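Local coordinates for putative peptide ABC-transport system periplasmic peptide-binding protein (Campylobacter jejuni, PDB 4OEV), which binds nickel(II) outside the cytoplasm for an ABC-type importer and belongs to a solute-binding family generally linked to peptide transport, at residues P20-D25 with N147-S152; F176-H181 with D185-P190; D373-D378 with F413-D418. All coordinates share one frame; numbering follows the deposited sequence.

Contact 1: residues P20-D25 with N147-S152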
loop_
_atom_site.group_PDB
_atom_site.type_symbol
_atom_site.label_atom_id
_atom_site.label_comp_id
_atom_site.label_asym_id
_atom_site.label_seq_id
_atom_site.Cartn_x
_atom_site.Cartn_y
_atom_site.Cartn_z
ATOM N N PRO A 20 6.626 10.842 -8.607
ATOM C CA PRO A 20 7.040 9.467 -8.296
ATOM C C PRO A 20 8.006 9.359 -7.080
ATOM O O PRO A 20 7.914 8.384 -6.348
ATOM C CB PRO A 20 7.730 9.016 -9.589
ATOM C CG PRO A 20 7.101 9.854 -10.657
ATOM C CD PRO A 20 6.540 11.090 -10.059
ATOM N N ALA A 21 8.884 10.347 -6.867
ATOM C CA ALA A 21 9.838 10.272 -5.757
ATOM C C ALA A 21 9.151 10.242 -4.382
ATOM O O ALA A 21 9.787 9.821 -3.397
ATOM C CB ALA A 21 10.799 11.420 -5.809
ATOM N N TYR A 22 7.888 10.685 -4.317
ATOM C CA TYR A 22 7.127 10.747 -3.052
ATOM C C TYR A 22 5.894 9.830 -3.075
ATOM O O TYR A 22 4.973 9.959 -2.237
ATOM C CB TYR A 22 6.740 12.235 -2.747
ATOM C CG TYR A 22 7.996 13.079 -2.775
ATOM C CD1 TYR A 22 8.953 12.936 -1.758
ATOM C CD2 TYR A 22 8.261 13.945 -3.816
ATOM C CE1 TYR A 22 10.120 13.642 -1.767
ATOM C CE2 TYR A 22 9.472 14.694 -3.852
ATOM C CZ TYR A 22 10.381 14.530 -2.819
ATOM O OH TYR A 22 11.562 15.215 -2.775
ATOM N N SER A 23 5.928 8.838 -3.970
ATOM C CA SER A 23 4.892 7.801 -3.985
ATOM C C SER A 23 4.817 7.028 -2.657
ATOM O O SER A 23 5.821 6.456 -2.229
ATOM C CB SER A 23 5.169 6.778 -5.043
ATOM O OG SER A 23 4.201 5.753 -4.978
ATOM N N GLU A 24 3.629 6.946 -2.064
ATOM C CA GLU A 24 3.446 6.124 -0.870
ATOM C C GLU A 24 2.478 4.977 -1.115
ATOM O O GLU A 24 1.905 4.449 -0.171
ATOM C CB GLU A 24 2.961 6.972 0.318
ATOM C CG GLU A 24 4.049 7.928 0.791
ATOM C CD GLU A 24 3.741 8.553 2.126
ATOM O OE1 GLU A 24 2.590 8.994 2.348
ATOM O OE2 GLU A 24 4.634 8.532 2.989
ATOM N N ASP A 25 2.305 4.614 -2.386
ATOM C CA ASP A 25 1.418 3.524 -2.834
ATOM C C ASP A 25 -0.025 3.776 -2.376
ATOM O O ASP A 25 -0.798 2.826 -2.223
ATOM C CB ASP A 25 1.854 2.135 -2.335
ATOM C CG ASP A 25 3.155 1.643 -2.950
ATOM O OD1 ASP A 25 3.642 2.265 -3.911
ATOM O OD2 ASP A 25 3.692 0.599 -2.489
ATOM N N ASN A 147 14.647 22.032 -6.451
ATOM C CA ASN A 147 14.553 21.325 -5.174
ATOM C C ASN A 147 13.385 20.378 -5.274
ATOM O O ASN A 147 12.230 20.791 -5.219
ATOM C CB ASN A 147 14.396 22.306 -4.026
ATOM C CG ASN A 147 14.428 21.629 -2.656
ATOM O OD1 ASN A 147 14.228 20.414 -2.526
ATOM N ND2 ASN A 147 14.741 22.413 -1.635
ATOM N N LEU A 148 13.691 19.096 -5.437
ATOM C CA LEU A 148 12.680 18.104 -5.686
ATOM C C LEU A 148 11.608 18.100 -4.590
ATOM O O LEU A 148 10.456 17.745 -4.849
ATOM C CB LEU A 148 13.320 16.724 -5.812
ATOM C CG LEU A 148 12.416 15.676 -6.481
ATOM C CD1 LEU A 148 12.292 15.969 -7.997
ATOM C CD2 LEU A 148 12.940 14.278 -6.219
ATOM N N ASN A 149 11.998 18.490 -3.378
ATOM C CA ASN A 149 11.098 18.502 -2.228
ATOM C C ASN A 149 9.934 19.481 -2.331
ATOM O O ASN A 149 8.815 19.178 -1.903
ATOM C CB ASN A 149 11.871 18.814 -0.929
ATOM C CG ASN A 149 12.963 17.790 -0.629
ATOM O OD1 ASN A 149 12.693 16.759 -0.041
ATOM N ND2 ASN A 149 14.206 18.112 -0.972
ATOM N N THR A 150 10.202 20.656 -2.889
ATOM C CA THR A 150 9.240 21.742 -2.803
ATOM C C THR A 150 8.875 22.331 -4.160
ATOM O O THR A 150 8.127 23.290 -4.219
ATOM C CB THR A 150 9.786 22.856 -1.895
ATOM O OG1 THR A 150 11.056 23.283 -2.390
ATOM C CG2 THR A 150 9.998 22.345 -0.432
ATOM N N SER A 151 9.398 21.759 -5.240
ATOM C CA SER A 151 9.251 22.335 -6.602
ATOM C C SER A 151 7.783 22.507 -6.969
ATOM O O SER A 151 6.951 21.698 -6.552
ATOM C CB SER A 151 9.929 21.437 -7.635
ATOM O OG SER A 151 9.828 21.960 -8.962
ATOM N N SER A 152 7.472 23.552 -7.740
ATOM C CA SER A 152 6.090 23.783 -8.166
ATOM C C SER A 152 5.672 22.719 -9.177
ATOM O O SER A 152 4.472 22.478 -9.384
ATOM C CB SER A 152 5.923 25.189 -8.725
ATOM O OG SER A 152 6.782 25.430 -9.833
#
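Ala21 and Leu148 face each other across a short 3-10 segment at Pro20-Ala21 and an irregular turn at 147-152, their CA atoms 8.3 Å apart, so the gap is bridged largely by side chains, one of which meets a backbone carbonyl. Tyr22 spans most of it. With its CG anti to the carbonyl carbon (chi1 -54°), the ring extends to the turn at Leu148 and Asn149. There the carbonyl oxygen of Leu148 lies at the ring edge, near the ring plane and 3.4 Å from Tyr22 CE2, while Leu148 CG touches the same ring carbon at 4.1 Å. Ala21 completes the apolar patch, its CB 3.6 Å from Leu148 CD2. The Tyr22 hydroxyl comes 3.3 Å from Asn149 OD1 without bonding to it; the hydroxyl pairs with Asn96 O, and OD1 with Asn97 ND2. Asn147 OD1 shapes the receiving turn by accepting from the backbone N of Asn149 (3.1 Å), which makes an Asx turn, and from Asn149 ND2 (2.8 Å), the latter in the carbonyl plane. The contact joins the loop between strand 6-11 and helix 30-33 to that between helix 140-143 and strand 163-169; Leu143 of helix 140-143 packs on Leu148.

Contact 2: residues F176-H181 with D185-P190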
loop_
_atom_site.group_PDB
_atom_site.type_symbol
_atom_site.label_atom_id
_atom_site.label_comp_id
_atom_site.label_asym_id
_atom_site.label_seq_id
_atom_site.Cartn_x
_atom_site.Cartn_y
_atom_site.Cartn_z
ATOM N N PHE A 176 -7.453 15.599 -15.594
ATOM C CA PHE A 176 -6.481 15.239 -16.615
ATOM C C PHE A 176 -7.104 15.240 -17.995
ATOM O O PHE A 176 -8.326 15.177 -18.127
ATOM C CB PHE A 176 -5.911 13.852 -16.362
ATOM C CG PHE A 176 -5.360 13.678 -14.979
ATOM C CD1 PHE A 176 -6.177 13.262 -13.933
ATOM C CD2 PHE A 176 -4.025 13.955 -14.717
ATOM C CE1 PHE A 176 -5.662 13.101 -12.639
ATOM C CE2 PHE A 176 -3.506 13.793 -13.400
ATOM C CZ PHE A 176 -4.333 13.377 -12.377
ATOM N N LYS A 177 -6.251 15.286 -19.015
ATOM C CA LYS A 177 -6.695 15.034 -20.385
ATOM C C LYS A 177 -5.774 14.004 -21.025
ATOM O O LYS A 177 -4.613 13.839 -20.606
ATOM C CB LYS A 177 -6.791 16.337 -21.184
ATOM C CG LYS A 177 -5.484 17.114 -21.403
ATOM C CD LYS A 177 -5.739 18.335 -22.343
ATOM C CE LYS A 177 -4.473 19.188 -22.557
ATOM N NZ LYS A 177 -4.658 20.274 -23.608
ATOM N N ALA A 178 -6.301 13.279 -22.008
ATOM C CA ALA A 178 -5.557 12.196 -22.642
ATOM C C ALA A 178 -4.236 12.694 -23.258
ATOM O O ALA A 178 -4.165 13.823 -23.738
ATOM C CB ALA A 178 -6.398 11.527 -23.708
ATOM N N ASN A 179 -3.206 11.846 -23.181
ATOM C CA ASN A 179 -1.925 12.087 -23.829
ATOM C C ASN A 179 -2.016 11.592 -25.267
ATOM O O ASN A 179 -1.941 10.386 -25.512
ATOM C CB ASN A 179 -0.790 11.383 -23.069
ATOM C CG ASN A 179 0.573 11.502 -23.782
ATOM O OD1 ASN A 179 0.695 12.165 -24.816
ATOM N ND2 ASN A 179 1.603 10.866 -23.212
ATOM N N GLU A 180 -2.146 12.527 -26.208
ATOM C CA GLU A 180 -2.411 12.183 -27.603
ATOM C C GLU A 180 -1.179 11.590 -28.291
ATOM O O GLU A 180 -1.284 11.085 -29.424
ATOM C CB GLU A 180 -2.902 13.421 -28.371
ATOM C CG GLU A 180 -1.814 14.449 -28.689
ATOM C CD GLU A 180 -1.459 15.398 -27.533
ATOM O OE1 GLU A 180 -1.075 16.558 -27.848
ATOM O OE2 GLU A 180 -1.542 14.999 -26.333
ATOM N N HIS A 181 -0.012 11.717 -27.643
ATOM C CA HIS A 181 1.205 11.053 -28.088
ATOM C C HIS A 181 1.704 10.061 -27.051
ATOM O O HIS A 181 2.849 10.147 -26.608
ATOM C CB HIS A 181 2.306 12.077 -28.396
ATOM C CG HIS A 181 1.876 13.156 -29.345
ATOM N ND1 HIS A 181 1.775 14.480 -28.972
ATOM C CD2 HIS A 181 1.510 13.105 -30.650
ATOM C CE1 HIS A 181 1.367 15.197 -30.008
ATOM N NE2 HIS A 181 1.202 14.387 -31.038
ATOM N N ASP A 185 -0.221 3.165 -26.257
ATOM C CA ASP A 185 -1.494 2.952 -26.948
ATOM C C ASP A 185 -2.327 4.252 -26.994
ATOM O O ASP A 185 -1.972 5.246 -26.362
ATOM C CB ASP A 185 -2.292 1.844 -26.266
ATOM C CG ASP A 185 -2.999 0.963 -27.262
ATOM O OD1 ASP A 185 -3.475 1.506 -28.282
ATOM O OD2 ASP A 185 -3.062 -0.267 -27.040
ATOM N N LYS A 186 -3.444 4.260 -27.707
ATOM C CA LYS A 186 -4.267 5.462 -27.694
ATOM C C LYS A 186 -5.130 5.458 -26.436
ATOM O O LYS A 186 -5.747 4.444 -26.107
ATOM C CB LYS A 186 -5.159 5.570 -28.946
ATOM C CG LYS A 186 -4.363 5.699 -30.219
ATOM C CD LYS A 186 -3.398 6.881 -30.091
ATOM C CE LYS A 186 -2.728 7.212 -31.415
ATOM N NZ LYS A 186 -3.802 7.381 -32.423
ATOM N N VAL A 187 -5.178 6.599 -25.747
ATOM C CA VAL A 187 -6.016 6.768 -24.557
ATOM C C VAL A 187 -7.474 6.961 -25.048
ATOM O O VAL A 187 -7.736 7.777 -25.948
ATOM C CB VAL A 187 -5.546 7.973 -23.724
ATOM C CG1 VAL A 187 -6.185 7.959 -22.356
ATOM C CG2 VAL A 187 -3.997 7.953 -23.567
ATOM N N LYS A 188 -8.406 6.158 -24.533
ATOM C CA LYS A 188 -9.732 6.125 -25.139
ATOM C C LYS A 188 -10.645 7.271 -24.717
ATOM O O LYS A 188 -11.281 7.914 -25.571
ATOM C CB LYS A 188 -10.392 4.786 -24.863
ATOM C CG LYS A 188 -9.682 3.646 -25.543
ATOM C CD LYS A 188 -10.666 2.569 -25.924
ATOM C CE LYS A 188 -9.992 1.216 -26.020
ATOM N NZ LYS A 188 -11.019 0.149 -26.169
ATOM N N THR A 189 -10.697 7.552 -23.418
ATOM C CA THR A 189 -11.521 8.645 -22.935
ATOM C C THR A 189 -10.658 9.868 -22.746
ATOM O O THR A 189 -9.716 9.860 -21.953
ATOM C CB THR A 189 -12.225 8.250 -21.630
ATOM O OG1 THR A 189 -13.015 7.094 -21.905
ATOM C CG2 THR A 189 -13.128 9.361 -21.113
ATOM N N PRO A 190 -10.966 10.930 -23.500
ATOM C CA PRO A 190 -10.138 12.140 -23.553
ATOM C C PRO A 190 -10.055 12.858 -22.203
ATOM O O PRO A 190 -9.025 13.450 -21.901
ATOM C CB PRO A 190 -10.837 13.003 -24.609
ATOM C CG PRO A 190 -12.205 12.501 -24.677
ATOM C CD PRO A 190 -12.149 11.039 -24.367
HETATM O O HOH W 1 -3.660 9.025 -26.931
#
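Val187 turns CG1 anti to its backbone N (chi1 -167°) and CG2 anti to its carbonyl carbon, and this splits its two methyls between neighbours on the facing segment. CG1 lies alongside Ala178 CB at 3.8 Å, whereas CG2 reaches the carbonyl oxygen of Asn179 at 3.7 Å. The branch point itself meets the alanine methyl, with Val187 CB 3.7 Å from Ala178 CB. Beside this apolar pair, the backbone N of Ala178 donates to the carbonyl oxygen of Pro190 over 2.7 Å; the bond is bent, 146° at the hydrogen. The same oxygen receives a CA-H...O contact from Lys177 CA at 3.2 Å. These interactions close the base of the long loop of a beta hairpin formed by strands 173-178 and 191-196, in a mixed sheet whose next member, strand 163-169, places Tyr163 against Val187. A water bridges the segments further out: it donates to Asn179 O (2.6 Å) and accepts from the backbone N of Val187. Asn179 OD1 also receives the backbone N of His181, an Asx turn that bends the chain just beyond the strand, while Asn179 ND2 donates to the carbonyl oxygen of Gly161.

Contact 3: residues D373-D378 with F413-D418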
loop_
_atom_site.group_PDB
_atom_site.type_symbol
_atom_site.label_atom_id
_atom_site.label_comp_id
_atom_site.label_asym_id
_atom_site.label_seq_id
_atom_site.Cartn_x
_atom_site.Cartn_y
_atom_site.Cartn_z
ATOM N N ASP A 373 -2.034 11.593 14.350
ATOM C CA ASP A 373 -0.775 10.902 14.059
ATOM C C ASP A 373 -0.900 9.436 14.451
ATOM O O ASP A 373 -1.003 9.106 15.643
ATOM C CB ASP A 373 0.372 11.594 14.816
ATOM C CG ASP A 373 1.735 11.043 14.470
ATOM O OD1 ASP A 373 1.839 9.903 14.046
ATOM O OD2 ASP A 373 2.726 11.731 14.685
ATOM N N TYR A 374 -0.884 8.564 13.451
ATOM C CA TYR A 374 -1.122 7.152 13.668
ATOM C C TYR A 374 -0.037 6.471 14.511
ATOM O O TYR A 374 -0.261 5.379 15.013
ATOM C CB TYR A 374 -1.245 6.407 12.342
ATOM C CG TYR A 374 -2.283 6.954 11.363
ATOM C CD1 TYR A 374 -2.152 6.719 9.987
ATOM C CD2 TYR A 374 -3.365 7.714 11.803
ATOM C CE1 TYR A 374 -3.076 7.236 9.078
ATOM C CE2 TYR A 374 -4.275 8.229 10.922
ATOM C CZ TYR A 374 -4.144 7.978 9.546
ATOM O OH TYR A 374 -5.086 8.499 8.650
ATOM N N SER A 375 1.143 7.080 14.607
ATOM C CA SER A 375 2.255 6.488 15.328
ATOM C C SER A 375 2.243 6.960 16.789
ATOM O O SER A 375 3.155 6.611 17.543
ATOM C CB SER A 375 3.623 6.856 14.680
ATOM O OG SER A 375 3.937 8.212 14.939
ATOM N N LYS A 376 1.275 7.796 17.172
ATOM C CA LYS A 376 1.242 8.326 18.538
ATOM C C LYS A 376 0.027 7.826 19.353
ATOM O O LYS A 376 -0.286 8.414 20.388
ATOM C CB LYS A 376 1.225 9.851 18.551
ATOM C CG LYS A 376 2.386 10.521 17.834
ATOM C CD LYS A 376 3.627 10.560 18.684
ATOM C CE LYS A 376 4.735 11.404 18.006
ATOM N NZ LYS A 376 4.501 12.893 18.092
ATOM N N VAL A 377 -0.631 6.764 18.867
ATOM C CA VAL A 377 -1.799 6.180 19.564
ATOM C C VAL A 377 -1.466 4.801 20.090
ATOM O O VAL A 377 -0.566 4.145 19.574
ATOM C CB VAL A 377 -3.026 6.087 18.619
ATOM C CG1 VAL A 377 -3.427 7.485 18.174
ATOM C CG2 VAL A 377 -2.708 5.222 17.429
ATOM N N ASP A 378 -2.178 4.335 21.138
ATOM C CA ASP A 378 -1.836 3.059 21.743
ATOM C C ASP A 378 -1.939 1.914 20.781
ATOM O O ASP A 378 -1.157 0.961 20.828
ATOM C CB ASP A 378 -2.761 2.702 22.966
ATOM C CG ASP A 378 -2.751 3.760 24.090
ATOM O OD1 ASP A 378 -1.696 4.421 24.319
ATOM O OD2 ASP A 378 -3.815 3.923 24.764
ATOM N N PHE A 413 4.985 2.368 12.159
ATOM C CA PHE A 413 4.332 3.310 12.987
ATOM C C PHE A 413 4.162 2.863 14.448
ATOM O O PHE A 413 3.907 3.729 15.289
ATOM C CB PHE A 413 2.962 3.676 12.395
ATOM C CG PHE A 413 3.050 4.389 11.034
ATOM C CD1 PHE A 413 4.176 5.084 10.691
ATOM C CD2 PHE A 413 1.964 4.445 10.190
ATOM C CE1 PHE A 413 4.263 5.754 9.440
ATOM C CE2 PHE A 413 2.052 5.134 8.964
ATOM C CZ PHE A 413 3.180 5.773 8.611
ATOM N N GLY A 414 4.278 1.548 14.702
ATOM C CA GLY A 414 4.169 0.981 16.045
ATOM C C GLY A 414 5.497 0.937 16.772
ATOM O O GLY A 414 5.542 0.567 17.947
ATOM N N HIS A 415 6.575 1.355 16.103
ATOM C CA HIS A 415 7.895 1.411 16.746
ATOM C C HIS A 415 8.346 0.035 17.122
ATOM O O HIS A 415 8.841 -0.217 18.231
ATOM C CB HIS A 415 7.859 2.334 17.955
ATOM C CG HIS A 415 7.144 3.612 17.644
ATOM N ND1 HIS A 415 7.615 4.515 16.703
ATOM C CD2 HIS A 415 5.954 4.094 18.076
ATOM C CE1 HIS A 415 6.743 5.505 16.585
ATOM N NE2 HIS A 415 5.726 5.269 17.412
ATOM N N TYR A 416 8.150 -0.862 16.185
ATOM C CA TYR A 416 8.484 -2.287 16.392
ATOM C C TYR A 416 9.964 -2.528 16.148
ATOM O O TYR A 416 10.439 -2.143 15.102
ATOM C CB TYR A 416 7.679 -3.115 15.426
ATOM C CG TYR A 416 7.924 -4.617 15.465
ATOM C CD1 TYR A 416 7.564 -5.378 16.585
ATOM C CD2 TYR A 416 8.432 -5.275 14.370
ATOM C CE1 TYR A 416 7.757 -6.768 16.604
ATOM C CE2 TYR A 416 8.610 -6.646 14.364
ATOM C CZ TYR A 416 8.271 -7.398 15.486
ATOM O OH TYR A 416 8.479 -8.801 15.425
ATOM N N HIS A 417 10.691 -3.137 17.088
ATOM C CA HIS A 417 12.142 -3.427 16.890
ATOM C C HIS A 417 12.404 -4.886 17.192
ATOM O O HIS A 417 12.343 -5.296 18.356
ATOM C CB HIS A 417 12.990 -2.545 17.802
ATOM C CG HIS A 417 12.919 -1.089 17.471
ATOM N ND1 HIS A 417 14.033 -0.348 17.105
ATOM C CD2 HIS A 417 11.872 -0.233 17.443
ATOM C CE1 HIS A 417 13.665 0.900 16.872
ATOM N NE2 HIS A 417 12.355 0.994 17.061
ATOM N N ASP A 418 12.665 -5.699 16.178
ATOM C CA ASP A 418 12.974 -7.135 16.380
ATOM C C ASP A 418 14.192 -7.526 15.592
ATOM O O ASP A 418 14.236 -7.295 14.364
ATOM C CB ASP A 418 11.820 -8.020 15.946
ATOM C CG ASP A 418 12.046 -9.475 16.256
ATOM O OD1 ASP A 418 12.584 -10.240 15.411
ATOM O OD2 ASP A 418 11.688 -9.881 17.390
#
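The imidazole of His415 meets the Ser375 carbonyl oxygen at its edge and carries the carbonyl oxygen of Phe413 over one face, offset toward the rim. The edge contact is a hydrogen bond: His415 NE2 donates to Ser375 O over 2.9 Å, nearly straight at 165°, in the ring plane and on a carbonyl lone pair. His415 CG lies anti to the carbonyl carbon (chi1 -45°), which carries the ring there. Since His415 ND1 bonds to Asp403 OD1, both ring nitrogens are engaged and the ring's rotation is fixed; the nearby carboxylate probably polarises the imidazole. Phe413 O lies 3.2 Å above the ring and also approaches Ser375 CB at 3.2 Å. Phe413 CD2 comes 4.3 Å from Tyr374 CB. Within its own segment, Ser375 is held by Asp373 OD1, which accepts from Ser375 OG (2.8 Å) and Ser375 N (3.0 Å) on the same face of the carboxylate plane. Tyr374 stacks its ring on Phe380 of the oxalate pocket. The contact docks the Asx turn at Asp373-Ser375, through a histidine-to-carbonyl hydrogen bond, onto the loop ahead of helix 419-429, beside the oxalate pocket, which shares His26, His480 and His481 with the nickel site; the Phe413 side chain lies about 4 Å from oxalate.

Overall arrangement
Followed from the N terminus, the chain illustrates how contacts of very different span occur in series, none enclosing or crossing another. Contact 1 comes first and is the longest closure, with 121 residues between its segments, joining the loop after strand 6-11 to the one before strand 163-169. Contact 2 follows and is the shortest: with 3 residues between its segments, it closes the connection between two strands of one sheet. Contact 3 then encloses 34 residues, from the loop after strand 361-367 to the one before helix 419-429. Contacts 2 and 3 lie on opposite sides of the chain's centre, about 42 Å apart between centres. Between nearest atoms, contact 1 stays about 6 Å from contact 3 and about 11 Å from contact 2.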